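Side-chain contact in deoxyribose-phosphate aldolase (Toxoplasma gondii, PDB 4EIV), which belongs to the deoxyribose-phosphate aldolase family and folds as an eight-stranded parallel alpha/beta (TIM) barrel: residues Phe273-Leu276 and Lys277-Arg280. Sequence-based numbering, arbitrary orientation.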
loop_
_atom_site.group_PDB
_atom_site.type_symbol
_atom_site.label_atom_id
_atom_site.label_comp_id
_atom_site.label_asym_id
_atom_site.label_seq_id
_atom_site.Cartn_x
_atom_site.Cartn_y
_atom_site.Cartn_z
ATOM N N PHE A 273 -5.926 -21.956 -6.618
ATOM C CA PHE A 273 -7.341 -21.721 -6.399
ATOM C C PHE A 273 -7.740 -21.909 -4.944
ATOM O O PHE A 273 -8.512 -21.112 -4.417
ATOM C CB PHE A 273 -8.123 -22.645 -7.351
ATOM C CG PHE A 273 -9.608 -22.403 -7.411
ATOM C CD1 PHE A 273 -10.159 -21.133 -7.270
ATOM C CD2 PHE A 273 -10.449 -23.451 -7.753
ATOM C CE1 PHE A 273 -11.529 -20.940 -7.369
ATOM C CE2 PHE A 273 -11.812 -23.259 -7.861
ATOM C CZ PHE A 273 -12.350 -21.992 -7.671
ATOM N N ASN A 274 -7.247 -22.965 -4.294
ATOM C CA ASN A 274 -7.569 -23.178 -2.884
ATOM C C ASN A 274 -7.076 -22.014 -2.005
ATOM O O ASN A 274 -7.808 -21.562 -1.115
ATOM C CB ASN A 274 -7.065 -24.532 -2.388
ATOM C CG ASN A 274 -7.830 -25.699 -2.997
ATOM O OD1 ASN A 274 -9.007 -25.573 -3.358
ATOM N ND2 ASN A 274 -7.172 -26.850 -3.089
ATOM N N LEU A 275 -5.888 -21.481 -2.305
ATOM C CA LEU A 275 -5.389 -20.324 -1.546
ATOM C C LEU A 275 -6.288 -19.110 -1.789
ATOM O O LEU A 275 -6.628 -18.386 -0.859
ATOM C CB LEU A 275 -3.919 -20.032 -1.854
ATOM C CG LEU A 275 -3.283 -18.778 -1.227
ATOM C CD1 LEU A 275 -3.400 -18.796 0.306
ATOM C CD2 LEU A 275 -1.823 -18.728 -1.621
ATOM N N LEU A 276 -6.645 -18.863 -3.046
ATOM C CA LEU A 276 -7.557 -17.769 -3.369
ATOM C C LEU A 276 -8.847 -17.867 -2.560
ATOM O O LEU A 276 -9.309 -16.879 -1.976
ATOM C CB LEU A 276 -7.869 -17.747 -4.870
ATOM C CG LEU A 276 -8.938 -16.747 -5.307
ATOM C CD1 LEU A 276 -8.570 -15.317 -4.851
ATOM C CD2 LEU A 276 -9.182 -16.843 -6.803
ATOM N N LYS A 277 -9.430 -19.063 -2.503
ATOM C CA LYS A 277 -10.647 -19.253 -1.734
ATOM C C LYS A 277 -10.428 -19.033 -0.228
ATOM O O LYS A 277 -11.276 -18.449 0.416
ATOM C CB LYS A 277 -11.276 -20.616 -2.030
ATOM C CG LYS A 277 -11.870 -20.691 -3.464
ATOM C CD LYS A 277 -12.540 -22.019 -3.814
ATOM C CE LYS A 277 -11.526 -23.125 -4.056
ATOM N NZ LYS A 277 -12.197 -24.377 -4.492
ATOM N N GLU A 278 -9.279 -19.445 0.303
ATOM C CA GLU A 278 -8.964 -19.204 1.708
ATOM C C GLU A 278 -8.915 -17.697 1.976
ATOM O O GLU A 278 -9.469 -17.200 2.956
ATOM C CB GLU A 278 -7.619 -19.833 2.100
ATOM C CG GLU A 278 -7.314 -19.648 3.604
ATOM C CD GLU A 278 -5.955 -20.166 4.051
ATOM O OE1 GLU A 278 -5.111 -20.521 3.212
ATOM O OE2 GLU A 278 -5.754 -20.244 5.278
ATOM N N LEU A 279 -8.287 -16.961 1.070
ATOM C CA LEU A 279 -8.159 -15.520 1.241
ATOM C C LEU A 279 -9.526 -14.852 1.201
ATOM O O LEU A 279 -9.855 -14.037 2.071
ATOM C CB LEU A 279 -7.280 -14.917 0.148
ATOM C CG LEU A 279 -5.813 -15.359 0.106
ATOM C CD1 LEU A 279 -5.116 -14.734 -1.101
ATOM C CD2 LEU A 279 -5.077 -15.013 1.390
ATOM N N ARG A 280 -10.320 -15.204 0.195
ATOM C CA ARG A 280 -11.609 -14.564 0.011
ATOM C C ARG A 280 -12.570 -14.903 1.150
ATOM O O ARG A 280 -13.290 -14.023 1.648
ATOM C CB ARG A 280 -12.196 -14.853 -1.372
ATOM C CG ARG A 280 -13.231 -13.811 -1.695
ATOM C CD ARG A 280 -13.704 -13.819 -3.102
ATOM N NE ARG A 280 -12.769 -13.357 -4.131
ATOM C CZ ARG A 280 -12.378 -12.097 -4.326
ATOM N NH1 ARG A 280 -12.665 -11.118 -3.464
ATOM N NH2 ARG A 280 -11.624 -11.825 -5.364
HETATM O O HOH W 1 -10.594 -26.430 -5.317
#
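Lys-277 lays its aliphatic chain over one face of the Phe-273 ring, an i to i+4 cation-pi contact on the first turns of helix 273-284, the last helix of the TIM barrel, which follows barrel strand 267-271. CE sits almost exactly above the ring centre, 3.7 Å from the centroid of Phe-273 and 4° off its normal, and makes a CH-pi contact. The ammonium reaches past the centre toward the CE2 and CD2 side: NZ of Lys-277 is 4.0 Å from the Phe-273 centroid, 26° off the normal, still over the face. The chain runs from CB toward the start of the helix, and a bend about CG-CD (chi3 -74°) swings CE in over the ring, while the phenylalanine, with CG trans to its own N, offers the ring face. Val-47 and Ile-50 of helix 41-52 also touch this ring.

The same ammonium is tied to Asn-274 through a water, which accepts from NZ of Lys-277 at 2.7 Å and donates to OD1 of Asn-274 at 2.7 Å. The lysine end is therefore held by both the pi face and the bridge, which probably limits its swing although the site is partly exposed.

Farther round the helix, Leu-275, Leu-276 and Leu-279 turn inward and pack on Phe-30 of strand 30-34, joining the last helix to the first barrel strand; helix 17-27 adds Leu-27 against Leu-276 and Leu-279. Glu-278 runs out extended across the Leu-275 side chain, with OE1 3.8 Å from Leu-275 CD1, and OE1 takes a hydrogen bond from Met-243 N; Arg-280 NH1 bonds Pro-55 O. Four successive i to i+4 backbone bonds underlie these contacts, the first running from Lys-277 N to Phe-273 O at 3.0 Å.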